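Local coordinates for protein glyoxalase III (glutathione-independent) (Candida albicans, PDB 4LRU) that converts methylglyoxal to D-lactate in a single glutathione-independent step, detoxifying the methylglyoxal made by the cell's own metabolism, at residues Y129-P142 / R215-T228. Residues are numbered along the deposited sequence; the frame is centred on the assembly and turned at random. Where two conformers were deposited one is given.
Sequences YDKGGVVSAVCHGP and RIVTGVNPQSAVKT
CG2 of V138, placed anti to the backbone N, presses into the turn after strand 216-219, 3.2 Å from O of N221 and beside T228 OG1. This is the tightly packed, buried C-terminal end of two parallel strands, 134-138 and 216-219, neighbours in the central sheet of this DJ-1/PfpI fold. T228 OG1 of helix 225-236 lies close over G219, which has no side chain, and donates to S224 O, which also accepts from T228 N. Five backbone hydrogen bonds join the strands, from V135 N to R215 O at one end to C139 N to G219 O (2.8 Å) at the other. On the face bearing V135 and A137, T218 CG2 meets P142 CG at 4.0 Å; T218 OG1 is hydrogen-bonded to T164 N outside the two segments. The other end is the solvent side, with Y129 and R215 partly exposed and two waters bridging them, Y129 OH to R215 N and Y129 O to R215 NH2. Past the Schellman motif in which G132 ends helix 119-130, the R215 side chain, bent at chi3 (-63°), folds back over the Y129 ring. The guanidinium lies nearly flat on one face, planes 24° apart and CZ 4.3 Å from the ring centroid, a cation-pi stack. NH1 also donates to Y129 O on a lone pair (3.0 Å) and to G133 O in the carbonyl plane (2.9 Å), which fixes the rotation of the group. One charged group thus ties helix end and strand start together. At the far end the bond to G219 O, with a CA-H...O contact from C139 CA to V220 O (3.2 Å), fixes the backbone of C139, the probable catalytic cysteine, at the positive-phi position (71°) of a type II' turn from V138 to G141, the nucleophile elbow of this superfamily; adjacent H140 NE2 is hydrogen-bonded to E171 OE2, both likewise inferred active-site residues.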
loop_
_atom_site.group_PDB
_atom_site.type_symbol
_atom_site.label_atom_id
_atom_site.label_comp_id
_atom_site.label_asym_id
_atom_site.label_seq_id
_atom_site.Cartn_x
_atom_site.Cartn_y
_atom_site.Cartn_z
ATOM N N TYR A 129 -0.717 -14.258 3.908
ATOM C CA TYR A 129 -2.023 -14.463 4.529
ATOM C C TYR A 129 -2.262 -15.917 4.905
ATOM O O TYR A 129 -2.865 -16.199 5.935
ATOM C CB TYR A 129 -3.150 -13.970 3.619
ATOM C CG TYR A 129 -4.479 -13.834 4.324
ATOM C CD1 TYR A 129 -4.675 -12.859 5.283
ATOM C CD2 TYR A 129 -5.525 -14.689 4.042
ATOM C CE1 TYR A 129 -5.885 -12.732 5.939
ATOM C CE2 TYR A 129 -6.741 -14.566 4.680
ATOM C CZ TYR A 129 -6.914 -13.584 5.633
ATOM O OH TYR A 129 -8.128 -13.490 6.290
ATOM N N ASP A 130 -1.813 -16.851 4.069
ATOM C CA ASP A 130 -2.194 -18.234 4.234
ATOM C C ASP A 130 -1.359 -18.952 5.289
ATOM O O ASP A 130 -1.662 -20.082 5.634
ATOM C CB ASP A 130 -2.090 -18.991 2.916
ATOM C CG ASP A 130 -3.224 -18.679 1.985
ATOM O OD1 ASP A 130 -4.205 -18.038 2.435
ATOM O OD2 ASP A 130 -3.171 -19.130 0.824
ATOM N N LYS A 131 -0.311 -18.297 5.778
ATOM C CA LYS A 131 0.485 -18.855 6.871
ATOM C C LYS A 131 0.269 -18.137 8.193
ATOM O O LYS A 131 0.950 -18.418 9.180
ATOM C CB LYS A 131 1.963 -18.823 6.512
ATOM C CG LYS A 131 2.626 -17.475 6.522
ATOM C CD LYS A 131 4.087 -17.702 6.174
ATOM C CE LYS A 131 4.944 -16.512 6.510
ATOM N NZ LYS A 131 6.359 -16.761 6.117
ATOM N N GLY A 132 -0.736 -17.273 8.224
ATOM C CA GLY A 132 -1.143 -16.579 9.446
ATOM C C GLY A 132 -0.494 -15.220 9.659
ATOM O O GLY A 132 -0.514 -14.689 10.784
ATOM N N GLY A 133 0.113 -14.668 8.611
ATOM C CA GLY A 133 0.573 -13.296 8.595
ATOM C C GLY A 133 -0.516 -12.254 8.379
ATOM O O GLY A 133 -1.704 -12.580 8.294
ATOM N N VAL A 134 -0.102 -10.996 8.291
ATOM C CA VAL A 134 -1.030 -9.886 8.124
ATOM C C VAL A 134 -0.799 -9.263 6.750
ATOM O O VAL A 134 0.345 -8.987 6.356
ATOM C CB VAL A 134 -0.878 -8.849 9.261
ATOM C CG1 VAL A 134 -1.554 -7.532 8.901
ATOM C CG2 VAL A 134 -1.453 -9.410 10.549
ATOM N N VAL A 135 -1.898 -9.039 6.033
ATOM C CA VAL A 135 -1.870 -8.380 4.735
ATOM C C VAL A 135 -2.609 -7.048 4.853
ATOM O O VAL A 135 -3.709 -6.977 5.418
ATOM C CB VAL A 135 -2.537 -9.248 3.649
ATOM C CG1 VAL A 135 -2.586 -8.504 2.320
ATOM C CG2 VAL A 135 -1.799 -10.567 3.498
ATOM N N SER A 136 -1.995 -5.999 4.323
ATOM C CA SER A 136 -2.395 -4.632 4.614
ATOM C C SER A 136 -2.087 -3.730 3.434
ATOM O O SER A 136 -1.238 -4.034 2.596
ATOM C CB SER A 136 -1.699 -4.134 5.866
ATOM O OG SER A 136 -0.300 -4.083 5.671
ATOM N N ALA A 137 -2.790 -2.610 3.371
ATOM C CA ALA A 137 -2.525 -1.594 2.374
ATOM C C ALA A 137 -3.159 -0.282 2.797
ATOM O O ALA A 137 -4.133 -0.249 3.555
ATOM C CB ALA A 137 -3.069 -2.034 1.026
ATOM N N VAL A 138 -2.615 0.795 2.261
ATOM C CA VAL A 138 -3.164 2.127 2.506
ATOM C C VAL A 138 -3.546 2.809 1.194
ATOM O O VAL A 138 -2.928 2.586 0.160
ATOM C CB VAL A 138 -2.186 2.986 3.326
ATOM C CG1 VAL A 138 -0.905 3.281 2.555
ATOM C CG2 VAL A 138 -2.848 4.285 3.774
ATOM N N CYS A 139 -4.591 3.637 1.256
ATOM C CA CYS A 139 -4.929 4.574 0.173
ATOM C C CYS A 139 -5.466 3.826 -1.055
ATOM O O CYS A 139 -6.508 3.201 -0.955
ATOM C CB CYS A 139 -3.729 5.448 -0.157
ATOM S SG CYS A 139 -4.115 6.877 -1.188
ATOM N N HIS A 140 -4.763 3.831 -2.192
ATOM C CA HIS A 140 -5.171 2.945 -3.306
ATOM C C HIS A 140 -4.538 1.565 -3.249
ATOM O O HIS A 140 -4.796 0.708 -4.104
ATOM C CB HIS A 140 -4.894 3.590 -4.667
ATOM C CG HIS A 140 -5.690 4.829 -4.902
ATOM N ND1 HIS A 140 -5.223 6.081 -4.566
ATOM C CD2 HIS A 140 -6.957 5.004 -5.338
ATOM C CE1 HIS A 140 -6.157 6.977 -4.820
ATOM N NE2 HIS A 140 -7.223 6.347 -5.279
ATOM N N GLY A 141 -3.707 1.359 -2.238
ATOM C CA GLY A 141 -3.047 0.074 -2.021
ATOM C C GLY A 141 -3.953 -1.140 -2.078
ATOM O O GLY A 141 -3.514 -2.214 -2.507
ATOM N N PRO A 142 -5.195 -1.027 -1.579
ATOM C CA PRO A 142 -6.098 -2.176 -1.636
ATOM C C PRO A 142 -6.457 -2.655 -3.041
ATOM O O PRO A 142 -7.093 -3.699 -3.196
ATOM C CB PRO A 142 -7.328 -1.693 -0.863
ATOM C CG PRO A 142 -6.748 -0.742 0.128
ATOM C CD PRO A 142 -5.710 0.006 -0.659
ATOM N N ARG A 215 -6.814 -10.400 10.131
ATOM C CA ARG A 215 -5.436 -10.151 9.697
ATOM C C ARG A 215 -5.381 -9.358 8.386
ATOM O O ARG A 215 -4.380 -9.361 7.664
ATOM C CB ARG A 215 -4.677 -11.486 9.596
ATOM C CG ARG A 215 -4.391 -12.109 10.967
ATOM C CD ARG A 215 -3.889 -13.538 10.880
ATOM N NE ARG A 215 -4.883 -14.422 10.286
ATOM C CZ ARG A 215 -4.808 -14.919 9.058
ATOM N NH1 ARG A 215 -3.753 -14.659 8.293
ATOM N NH2 ARG A 215 -5.789 -15.676 8.589
ATOM N N ILE A 216 -6.463 -8.644 8.102
ATOM C CA ILE A 216 -6.479 -7.677 7.005
ATOM C C ILE A 216 -6.636 -6.287 7.601
ATOM O O ILE A 216 -7.580 -6.028 8.345
ATOM C CB ILE A 216 -7.649 -7.944 6.059
ATOM C CG1 ILE A 216 -7.551 -9.372 5.523
ATOM C CG2 ILE A 216 -7.653 -6.927 4.930
ATOM C CD1 ILE A 216 -8.743 -9.812 4.713
ATOM N N VAL A 217 -5.694 -5.408 7.282
ATOM C CA VAL A 217 -5.693 -4.051 7.828
ATOM C C VAL A 217 -5.553 -3.055 6.687
ATOM O O VAL A 217 -4.627 -3.136 5.875
ATOM C CB VAL A 217 -4.553 -3.846 8.839
ATOM C CG1 VAL A 217 -4.583 -2.440 9.402
ATOM C CG2 VAL A 217 -4.637 -4.875 9.947
ATOM N N THR A 218 -6.491 -2.123 6.600
ATOM C CA THR A 218 -6.417 -1.115 5.555
ATOM C C THR A 218 -6.592 0.284 6.124
ATOM O O THR A 218 -7.206 0.462 7.175
ATOM C CB THR A 218 -7.490 -1.366 4.479
ATOM O OG1 THR A 218 -8.765 -1.587 5.093
ATOM C CG2 THR A 218 -7.135 -2.599 3.647
ATOM N N GLY A 219 -6.056 1.274 5.404
ATOM C CA GLY A 219 -6.207 2.687 5.760
ATOM C C GLY A 219 -6.548 3.552 4.565
ATOM O O GLY A 219 -6.376 3.148 3.414
ATOM N N VAL A 220 -7.006 4.769 4.825
ATOM C CA VAL A 220 -7.699 5.540 3.787
ATOM C C VAL A 220 -6.766 6.284 2.814
ATOM O O VAL A 220 -7.071 6.427 1.621
ATOM C CB VAL A 220 -8.660 6.546 4.425
ATOM C CG1 VAL A 220 -9.353 7.379 3.356
ATOM C CG2 VAL A 220 -9.684 5.804 5.267
ATOM N N ASN A 221 -5.660 6.804 3.328
ATOM C CA ASN A 221 -5.001 7.971 2.737
ATOM C C ASN A 221 -3.608 8.193 3.323
ATOM O O ASN A 221 -3.186 7.482 4.232
ATOM C CB ASN A 221 -5.868 9.223 2.947
ATOM C CG ASN A 221 -6.279 9.415 4.403
ATOM O OD1 ASN A 221 -5.544 9.020 5.312
ATOM N ND2 ASN A 221 -7.467 9.952 4.632
ATOM N N PRO A 222 -2.876 9.187 2.802
ATOM C CA PRO A 222 -1.544 9.429 3.359
ATOM C C PRO A 222 -1.587 9.728 4.855
ATOM O O PRO A 222 -0.692 9.317 5.606
ATOM C CB PRO A 222 -1.055 10.645 2.568
ATOM C CG PRO A 222 -1.776 10.560 1.254
ATOM C CD PRO A 222 -3.148 10.043 1.632
ATOM N N GLN A 223 -2.646 10.408 5.287
ATOM C CA GLN A 223 -2.829 10.759 6.688
ATOM C C GLN A 223 -2.965 9.532 7.587
ATOM O O GLN A 223 -2.746 9.630 8.782
ATOM C CB GLN A 223 -4.076 11.640 6.838
ATOM C CG GLN A 223 -3.936 12.996 6.167
ATOM C CD GLN A 223 -4.336 13.005 4.693
ATOM O OE1 GLN A 223 -4.511 11.968 4.064
ATOM N NE2 GLN A 223 -4.508 14.204 4.148
ATOM N N SER A 224 -3.328 8.387 7.006
ATOM C CA SER A 224 -3.589 7.160 7.771
ATOM C C SER A 224 -2.446 6.162 7.767
ATOM O O SER A 224 -2.573 5.081 8.336
ATOM C CB SER A 224 -4.829 6.445 7.230
ATOM O OG SER A 224 -5.953 7.312 7.227
ATOM N N ALA A 225 -1.341 6.491 7.106
ATOM C CA ALA A 225 -0.296 5.507 6.883
ATOM C C ALA A 225 0.363 5.035 8.178
ATOM O O ALA A 225 0.602 3.833 8.349
ATOM C CB ALA A 225 0.742 6.040 5.902
ATOM N N VAL A 226 0.678 5.962 9.085
ATOM C CA VAL A 226 1.240 5.583 10.368
ATOM C C VAL A 226 0.287 4.627 11.084
ATOM O O VAL A 226 0.689 3.550 11.534
ATOM C CB VAL A 226 1.562 6.798 11.264
ATOM C CG1 VAL A 226 1.890 6.339 12.670
ATOM C CG2 VAL A 226 2.729 7.590 10.708
ATOM N N LYS A 227 -0.981 5.009 11.183
ATOM C CA LYS A 227 -1.937 4.224 11.950
ATOM C C LYS A 227 -2.115 2.856 11.304
ATOM O O LYS A 227 -2.293 1.869 12.003
ATOM C CB LYS A 227 -3.282 4.953 12.044
ATOM C CG LYS A 227 -4.229 4.355 13.083
ATOM C CD LYS A 227 -5.539 5.127 13.153
ATOM C CE LYS A 227 -6.396 4.677 14.339
ATOM N NZ LYS A 227 -6.907 3.284 14.172
ATOM N N THR A 228 -2.070 2.789 9.971
ATOM C CA THR A 228 -2.225 1.504 9.285
ATOM C C THR A 228 -1.096 0.567 9.710
ATOM O O THR A 228 -1.343 -0.580 10.082
ATOM C CB THR A 228 -2.245 1.637 7.752
ATOM O OG1 THR A 228 -3.233 2.598 7.351
ATOM C CG2 THR A 228 -2.583 0.308 7.111
HETATM O O HOH W 1 -8.226 -12.433 8.805
HETATM O O HOH W 2 -5.517 -17.413 6.088
#